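Side-chain contacts in betaine aldehyde dehydrogenase (Staphylococcus aureus subsp. aureus COL, PDB 4QTO), which catalyses the NAD-dependent oxidation of betaine aldehyde to glycine betaine: residues 331-336 with 398-403; 350-355 with 416-421; 366-371 with 376-381. All blocks are in the same frame, centred on the assembly; numbering follows the deposited sequence. Where two conformers were deposited one is given.

How the interactions relate
All three contacts lie in the seven-stranded sheet domain, probably the catalytic domain of the aldehyde dehydrogenase fold. In the sheet, strand 399-402 runs antiparallel to strand 377-380 and parallel to strand 419-425. Interactions 1 and 3 are centred 12 Å apart and bring helices onto opposite faces of this part of the sheet, with a probable hydrogen bond from Ala-379 N to Val-400 O (2.8 Å) joining their strands. Interaction 2, centred 13 Å from interaction 1, packs a loop against the approach to strand 419-425. Its Val-355 side chain is about 10 Å from the PEG bound in the active site, the Met-368 side chain of interaction 3 about 12 Å.

Interaction 1. Residues 331-336 with 398-403; sequences QALIDR and PTVITN
Leu-333 and Ile-334 of helix 323-337 rest on Val-400 in strand 399-402, an apolar helix-on-sheet contact in the seven-stranded domain of the enzyme. It is small, burying 134 Å² in all, and made wholly of aliphatic carbon. Leu-333 points at the strand. Its CG stands opposite the backbone nitrogen (chi1 178°), which extends the branch away from the helix and delivers one methyl, CD2, to the fork of the valine. That methyl lies 4.0 Å from Val-400 CG2 and 4.1 Å from Val-400 CG1, so both branches of the valine share a single leucine methyl and the two side chains meet at a slant. Ile-334, one position further along the helix, starts out to the side, yet the end of its chain leans back toward the strand. Its CG1 comes to 4.4 Å from Val-400 CB, a looser touch by a side chain deposited in two conformers. Valine suits the strand because its branched CB presents a broad, short apolar surface, while leucine has the length to bridge from the helix. Around this contact, helix 294-306 adds Leu-302 against Leu-333 and Tyr-306 against Val-400, and strand 377-380 sets Ala-379 against Ile-334. Val-380 of that strand and Val-422 of strand 419-425 also touch Val-400, so the valine is enclosed by two helices and the two strands neighbouring its own.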
loop_
_atom_site.group_PDB
_atom_site.type_symbol
_atom_site.label_atom_id
_atom_site.label_comp_id
_atom_site.label_asym_id
_atom_site.label_seq_id
_atom_site.Cartn_x
_atom_site.Cartn_y
_atom_site.Cartn_z
ATOM N N GLN A 331 -22.873 18.541 38.335
ATOM C CA GLN A 331 -22.405 19.361 39.428
ATOM C C GLN A 331 -20.909 19.655 39.344
ATOM O O GLN A 331 -20.466 20.791 39.566
ATOM C CB GLN A 331 -22.759 18.743 40.772
ATOM C CG GLN A 331 -22.440 19.751 41.855
ATOM C CD GLN A 331 -23.251 21.051 41.616
ATOM O OE1 GLN A 331 -24.471 20.990 41.630
ATOM N NE2 GLN A 331 -22.582 22.203 41.311
ATOM N N ALA A 332 -20.117 18.632 39.045
ATOM C CA ALA A 332 -18.672 18.801 38.965
ATOM C C ALA A 332 -18.261 19.721 37.807
ATOM O O ALA A 332 -17.395 20.584 37.973
ATOM C CB ALA A 332 -17.996 17.451 38.820
ATOM N N LEU A 333 -18.917 19.562 36.672
ATOM C CA LEU A 333 -18.622 20.373 35.494
ATOM C C LEU A 333 -18.979 21.840 35.754
ATOM O O LEU A 333 -18.175 22.747 35.522
ATOM C CB LEU A 333 -19.387 19.846 34.287
ATOM C CG LEU A 333 -19.192 20.649 33.003
ATOM C CD1 LEU A 333 -17.757 20.527 32.543
ATOM C CD2 LEU A 333 -20.134 20.170 31.921
ATOM N N ILE A 334 -20.183 22.064 36.252
ATOM C CA ILE A 334 -20.662 23.426 36.550
ATOM C C ILE A 334 -19.744 24.141 37.536
ATOM O O ILE A 334 -19.373 25.303 37.318
ATOM C CB ILE A 334 -22.105 23.404 37.051
ATOM C CG1 ILE A 334 -23.045 23.025 35.904
ATOM C CG2 ILE A 334 -22.506 24.767 37.614
ATOM C CD1 ILE A 334 -24.418 22.576 36.347
ATOM N N ASP A 335 -19.345 23.447 38.603
ATOM C CA ASP A 335 -18.437 24.025 39.591
ATOM C C ASP A 335 -17.112 24.454 38.949
ATOM O O ASP A 335 -16.544 25.497 39.310
ATOM C CB ASP A 335 -18.133 23.003 40.704
ATOM C CG ASP A 335 -19.310 22.762 41.630
ATOM O OD1 ASP A 335 -20.389 23.379 41.447
ATOM O OD2 ASP A 335 -19.159 21.908 42.546
ATOM N N ARG A 336 -16.604 23.666 37.985
ATOM C CA ARG A 336 -15.366 24.033 37.339
ATOM C C ARG A 336 -15.560 25.175 36.347
ATOM O O ARG A 336 -14.681 26.033 36.205
ATOM C CB ARG A 336 -14.770 22.818 36.614
ATOM C CG ARG A 336 -14.258 21.735 37.538
ATOM C CD ARG A 336 -12.954 22.098 38.226
ATOM N NE ARG A 336 -11.818 22.196 37.318
ATOM C CZ ARG A 336 -11.150 21.159 36.830
ATOM N NH1 ARG A 336 -11.510 19.912 37.146
ATOM N NH2 ARG A 336 -10.121 21.369 36.034
ATOM N N PRO A 398 -18.318 31.017 29.594
ATOM C CA PRO A 398 -18.433 29.577 29.328
ATOM C C PRO A 398 -19.759 29.117 29.900
ATOM O O PRO A 398 -20.148 29.494 31.033
ATOM C CB PRO A 398 -17.221 28.965 30.016
ATOM C CG PRO A 398 -16.785 29.988 31.004
ATOM C CD PRO A 398 -17.160 31.339 30.430
ATOM N N THR A 399 -20.452 28.294 29.121
ATOM C CA THR A 399 -21.838 27.973 29.395
ATOM C C THR A 399 -22.122 26.483 29.377
ATOM O O THR A 399 -21.562 25.746 28.544
ATOM C CB THR A 399 -22.677 28.652 28.285
ATOM O OG1 THR A 399 -22.399 30.066 28.262
ATOM C CG2 THR A 399 -24.159 28.427 28.441
ATOM N N VAL A 400 -22.979 26.028 30.297
ATOM C CA VAL A 400 -23.429 24.633 30.330
ATOM C C VAL A 400 -24.968 24.661 30.251
ATOM O O VAL A 400 -25.633 25.363 31.026
ATOM C CB VAL A 400 -23.039 23.893 31.620
ATOM C CG1 VAL A 400 -23.544 22.450 31.581
ATOM C CG2 VAL A 400 -21.530 23.935 31.826
ATOM N N ILE A 401 -25.505 23.910 29.293
ATOM C CA ILE A 401 -26.946 23.797 29.095
ATOM C C ILE A 401 -27.373 22.375 29.479
ATOM O O ILE A 401 -26.841 21.402 28.964
ATOM C CB ILE A 401 -27.335 24.138 27.642
ATOM C CG1 ILE A 401 -26.908 25.591 27.338
ATOM C CG2 ILE A 401 -28.827 23.961 27.433
ATOM C CD1 ILE A 401 -27.211 26.087 25.932
ATOM N N THR A 402 -28.350 22.283 30.375
ATOM C CA THR A 402 -28.855 21.014 30.889
ATOM C C THR A 402 -30.347 20.829 30.607
ATOM O O THR A 402 -31.006 21.711 30.062
ATOM C CB THR A 402 -28.622 20.916 32.404
ATOM O OG1 THR A 402 -29.285 21.996 33.063
ATOM C CG2 THR A 402 -27.140 20.958 32.740
ATOM N N ASN A 403 -30.874 19.659 30.979
ATOM C CA ASN A 403 -32.320 19.386 30.803
ATOM C C ASN A 403 -32.703 19.553 29.313
ATOM O O ASN A 403 -33.690 20.220 28.971
ATOM C CB ASN A 403 -33.182 20.273 31.705
ATOM C CG ASN A 403 -34.597 19.735 31.882
ATOM O OD1 ASN A 403 -34.832 18.539 31.775
ATOM N ND2 ASN A 403 -35.542 20.627 32.194
#

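Interaction 2. Residues 350-355 with 416-421; sequences TEMGPV and FGPVVT
Pro-418, the centre of an inverse gamma turn leading into strand 419-425, offers the rim of its ring to Met-352 and Val-355 of the loop before helix 358-373. The methionine makes the closer approach: its CE is 3.7 Å from Pro-418 CB and 4.0 Å from Pro-418 CG, with SD also near, at 3.9 Å from Pro-418 CB. Its chain runs out straight through chi2 (-179°) and then bends at chi3 (93°), bringing the terminal methyl up to the CB-CG edge of the ring, the two side chains crossing at about a right angle. A long, unbranched and flexible side chain suits this place, since it can reach across from an irregular loop. Val-355 meets the CD corner, its short branched chain reaching the ring with one methyl, CG1, 4.0 Å from Pro-418 CD. The turn itself carries a weak bond from Val-419 N to Gly-417 O, 2.8 Å long. A proline, with its ring fixing phi, fits such a turn well. Tyr-306 and Ile-364 also touch the proline, while Glu-351 OE2 is hydrogen-bonded to Ser-519 OG of a second subunit. The arrangement is a proline-centred inverse gamma turn leading into a parallel strand of the seven-stranded sheet, its ring edge covered by loop 350-355.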
loop_
_atom_site.group_PDB
_atom_site.type_symbol
_atom_site.label_atom_id
_atom_site.label_comp_id
_atom_site.label_asym_id
_atom_site.label_seq_id
_atom_site.Cartn_x
_atom_site.Cartn_y
_atom_site.Cartn_z
ATOM N N THR A 350 -4.634 33.674 31.645
ATOM C CA THR A 350 -5.856 33.463 30.868
ATOM C C THR A 350 -6.015 32.004 30.425
ATOM O O THR A 350 -5.071 31.380 29.935
ATOM C CB THR A 350 -5.854 34.354 29.632
ATOM O OG1 THR A 350 -5.818 35.731 30.045
ATOM C CG2 THR A 350 -7.081 34.101 28.763
ATOM N N GLU A 351 -7.223 31.472 30.628
ATOM C CA GLU A 351 -7.574 30.118 30.219
ATOM C C GLU A 351 -8.483 30.143 28.980
ATOM O O GLU A 351 -8.494 29.189 28.198
ATOM C CB GLU A 351 -8.228 29.375 31.376
ATOM C CG GLU A 351 -7.246 29.144 32.510
ATOM C CD GLU A 351 -7.886 28.748 33.817
ATOM O OE1 GLU A 351 -9.127 28.601 33.888
ATOM O OE2 GLU A 351 -7.136 28.628 34.798
ATOM N N MET A 352 -9.248 31.219 28.800
ATOM C CA MET A 352 -10.154 31.339 27.674
ATOM C C MET A 352 -10.225 32.784 27.224
ATOM O O MET A 352 -10.475 33.701 28.029
ATOM C CB MET A 352 -11.566 30.840 28.024
ATOM C CG MET A 352 -12.403 30.479 26.818
ATOM S SD MET A 352 -14.082 29.901 27.214
ATOM C CE MET A 352 -14.950 31.442 27.119
ATOM N N GLY A 353 -10.007 32.984 25.945
ATOM C CA GLY A 353 -10.102 34.310 25.345
ATOM C C GLY A 353 -11.514 34.661 24.854
ATOM O O GLY A 353 -12.495 33.979 25.173
ATOM N N PRO A 354 -11.628 35.735 24.073
ATOM C CA PRO A 354 -12.883 36.149 23.508
ATOM C C PRO A 354 -13.291 35.335 22.303
ATOM O O PRO A 354 -12.505 34.491 21.823
ATOM C CB PRO A 354 -12.587 37.570 23.041
ATOM C CG PRO A 354 -11.154 37.490 22.622
ATOM C CD PRO A 354 -10.510 36.576 23.620
ATOM N N VAL A 355 -14.519 35.552 21.824
ATOM C CA VAL A 355 -14.970 34.964 20.563
ATOM C C VAL A 355 -14.560 35.934 19.457
ATOM O O VAL A 355 -14.129 37.048 19.722
ATOM C CB VAL A 355 -16.459 34.565 20.518
ATOM C CG1 VAL A 355 -16.751 33.501 21.570
ATOM C CG2 VAL A 355 -17.388 35.770 20.662
ATOM N N PHE A 416 -20.757 26.690 17.876
ATOM C CA PHE A 416 -19.367 27.110 17.676
ATOM C C PHE A 416 -18.968 28.215 18.651
ATOM O O PHE A 416 -18.314 29.211 18.300
ATOM C CB PHE A 416 -19.212 27.593 16.250
ATOM C CG PHE A 416 -17.907 27.293 15.631
ATOM C CD1 PHE A 416 -17.620 26.000 15.236
ATOM C CD2 PHE A 416 -17.000 28.301 15.359
ATOM C CE1 PHE A 416 -16.426 25.713 14.599
ATOM C CE2 PHE A 416 -15.807 28.015 14.711
ATOM C CZ PHE A 416 -15.522 26.725 14.346
ATOM N N GLY A 417 -19.362 28.054 19.904
ATOM C CA GLY A 417 -19.043 28.990 20.948
ATOM C C GLY A 417 -18.723 28.237 22.226
ATOM O O GLY A 417 -18.719 26.994 22.229
ATOM N N PRO A 418 -18.560 28.969 23.348
ATOM C CA PRO A 418 -18.129 28.321 24.597
ATOM C C PRO A 418 -19.331 27.778 25.325
ATOM O O PRO A 418 -19.720 28.272 26.393
ATOM C CB PRO A 418 -17.441 29.445 25.344
ATOM C CG PRO A 418 -18.129 30.676 24.871
ATOM C CD PRO A 418 -18.519 30.442 23.442
ATOM N N VAL A 419 -19.940 26.782 24.709
ATOM C CA VAL A 419 -21.216 26.241 25.167
ATOM C C VAL A 419 -21.235 24.743 24.955
ATOM O O VAL A 419 -20.870 24.265 23.864
ATOM C CB VAL A 419 -22.358 26.810 24.294
ATOM C CG1 VAL A 419 -23.716 26.264 24.704
ATOM C CG2 VAL A 419 -22.370 28.339 24.296
ATOM N N VAL A 420 -21.674 24.023 25.972
ATOM C CA VAL A 420 -21.910 22.579 25.873
ATOM C C VAL A 420 -23.321 22.272 26.342
ATOM O O VAL A 420 -23.887 22.999 27.153
ATOM C CB VAL A 420 -20.919 21.737 26.709
ATOM C CG1 VAL A 420 -19.479 22.093 26.345
ATOM C CG2 VAL A 420 -21.119 21.912 28.203
ATOM N N THR A 421 -23.901 21.204 25.787
ATOM C CA THR A 421 -25.181 20.665 26.250
ATOM C C THR A 421 -24.862 19.343 26.941
ATOM O O THR A 421 -23.839 18.711 26.622
ATOM C CB THR A 421 -26.188 20.380 25.104
ATOM O OG1 THR A 421 -25.575 19.551 24.095
ATOM C CG2 THR A 421 -26.659 21.661 24.475
#

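Interaction 3. Residues 366-371 with 376-381; sequences SYMDVA and ATIAVG
Ala-371 and Met-368 of helix 358-373 pack against Ala-376 and Ile-378 across a tight helix-turn-strand connection, in which the chain leaves the helix and returns as strand 377-380, the outermost strand of the sheet on this side within the chain. Only four residues separate the two segments, and a backbone hydrogen bond closes the turn: Ala-376 N donates to Ala-371 O over 3.0 Å with an N-H...O angle of 155°. The donor is tilted 30° from the carbonyl plane. Because it links a carbonyl to the amide five residues on, this bond ties the last part of the helix to the start of the strand.

Two residues further along, Ile-378 carries most of the apolar contact with the helix. Its CD1 is 4.2 Å from Ala-371 CB and likewise 4.2 Å from Met-368 SD, so one methyl is shared by helix residues three positions apart, on the same face of the helix. The isoleucine reaches them because its CG1 stands opposite the carbonyl carbon (chi1 -54°) and the next torsion turns CD1 toward the helix. Met-368, bent at chi2 and chi3, crosses it at about a right angle. Its flexible thioether can follow the shape of the neighbours, including Phe-396. Alanine suits position 371, its single methyl meeting both Ala-376 and Ile-378 where the two backbones come close.

Beyond Ile-378, Ala-379 and Val-380 both face Val-400, forming a classic beta bulge, and Val-380 touches Val-337 of helix 323-337. Back at the turn, the methyls of Ala-371 and Ala-376 are 4.4 Å apart, CB to CB, and Ala-376 CB sits just 3.4 Å from Ala-371 O.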
loop_
_atom_site.group_PDB
_atom_site.type_symbol
_atom_site.label_atom_id
_atom_site.label_comp_id
_atom_site.label_asym_id
_atom_site.label_seq_id
_atom_site.Cartn_x
_atom_site.Cartn_y
_atom_site.Cartn_z
ATOM N N SER A 366 -28.016 34.548 20.383
ATOM C CA SER A 366 -29.325 34.172 19.889
ATOM C C SER A 366 -29.649 32.718 20.226
ATOM O O SER A 366 -30.805 32.349 20.406
ATOM C CB SER A 366 -29.444 34.414 18.376
ATOM O OG SER A 366 -28.672 33.482 17.642
ATOM N N TYR A 367 -28.623 31.857 20.268
ATOM C CA TYR A 367 -28.852 30.460 20.613
ATOM C C TYR A 367 -29.315 30.271 22.057
ATOM O O TYR A 367 -30.004 29.297 22.362
ATOM C CB TYR A 367 -27.630 29.597 20.292
ATOM C CG TYR A 367 -27.666 29.047 18.911
ATOM C CD1 TYR A 367 -28.585 28.040 18.573
ATOM C CD2 TYR A 367 -26.757 29.458 17.931
ATOM C CE1 TYR A 367 -28.625 27.485 17.306
ATOM C CE2 TYR A 367 -26.793 28.908 16.655
ATOM C CZ TYR A 367 -27.720 27.923 16.345
ATOM O OH TYR A 367 -27.742 27.385 15.062
ATOM N N MET A 368 -28.917 31.172 22.937
ATOM C CA MET A 368 -29.325 31.061 24.333
ATOM C C MET A 368 -30.852 31.210 24.433
ATOM O O MET A 368 -31.506 30.477 25.155
ATOM C CB MET A 368 -28.613 32.089 25.194
ATOM C CG MET A 368 -27.087 32.003 25.214
ATOM S SD MET A 368 -26.435 30.429 25.773
ATOM C CE MET A 368 -26.257 29.571 24.227
ATOM N N ASP A 369 -31.391 32.147 23.672
ATOM C CA ASP A 369 -32.824 32.375 23.607
ATOM C C ASP A 369 -33.532 31.135 23.070
ATOM O O ASP A 369 -34.562 30.715 23.596
ATOM C CB ASP A 369 -33.127 33.587 22.691
ATOM C CG ASP A 369 -32.598 34.910 23.251
ATOM O OD1 ASP A 369 -32.457 35.006 24.497
ATOM O OD2 ASP A 369 -32.324 35.844 22.429
ATOM N N VAL A 370 -32.975 30.551 22.014
ATOM C CA VAL A 370 -33.547 29.347 21.422
ATOM C C VAL A 370 -33.575 28.202 22.428
ATOM O O VAL A 370 -34.584 27.542 22.581
ATOM C CB VAL A 370 -32.770 28.919 20.159
ATOM C CG1 VAL A 370 -33.212 27.547 19.680
ATOM C CG2 VAL A 370 -32.950 29.956 19.068
ATOM N N ALA A 371 -32.472 28.004 23.136
ATOM C CA ALA A 371 -32.404 26.954 24.151
ATOM C C ALA A 371 -33.511 27.086 25.213
ATOM O O ALA A 371 -34.180 26.108 25.562
ATOM C CB ALA A 371 -31.018 26.961 24.822
ATOM N N ALA A 376 -34.838 24.095 27.666
ATOM C CA ALA A 376 -33.575 23.691 28.256
ATOM C C ALA A 376 -33.182 24.689 29.330
ATOM O O ALA A 376 -33.664 25.800 29.371
ATOM C CB ALA A 376 -32.476 23.613 27.207
ATOM N N THR A 377 -32.303 24.265 30.231
ATOM C CA THR A 377 -31.836 25.118 31.329
ATOM C C THR A 377 -30.428 25.645 31.088
ATOM O O THR A 377 -29.562 24.855 30.769
ATOM C CB THR A 377 -31.806 24.274 32.622
ATOM O OG1 THR A 377 -33.174 24.010 33.029
ATOM C CG2 THR A 377 -31.102 24.987 33.732
ATOM N N ILE A 378 -30.209 26.968 31.238
ATOM C CA ILE A 378 -28.861 27.519 31.144
ATOM C C ILE A 378 -28.346 27.362 32.573
ATOM O O ILE A 378 -28.683 28.181 33.466
ATOM C CB ILE A 378 -28.846 28.998 30.725
ATOM C CG1 ILE A 378 -29.625 29.222 29.435
ATOM C CG2 ILE A 378 -27.418 29.493 30.581
ATOM C CD1 ILE A 378 -29.163 28.433 28.257
ATOM N N ALA A 379 -27.581 26.314 32.820
ATOM C CA ALA A 379 -27.130 26.002 34.157
ATOM C C ALA A 379 -26.075 26.950 34.713
ATOM O O ALA A 379 -26.013 27.175 35.934
ATOM C CB ALA A 379 -26.657 24.574 34.236
ATOM N N VAL A 380 -25.249 27.490 33.833
ATOM C CA VAL A 380 -24.215 28.443 34.199
ATOM C C VAL A 380 -23.812 29.183 32.930
ATOM O O VAL A 380 -23.901 28.620 31.828
ATOM C CB VAL A 380 -23.011 27.762 34.885
ATOM C CG1 VAL A 380 -22.311 26.807 33.944
ATOM C CG2 VAL A 380 -22.029 28.791 35.425
ATOM N N GLY A 381 -23.423 30.449 33.071
ATOM C CA GLY A 381 -23.007 31.249 31.905
ATOM C C GLY A 381 -24.176 31.747 31.104
ATOM O O GLY A 381 -25.209 32.167 31.674
#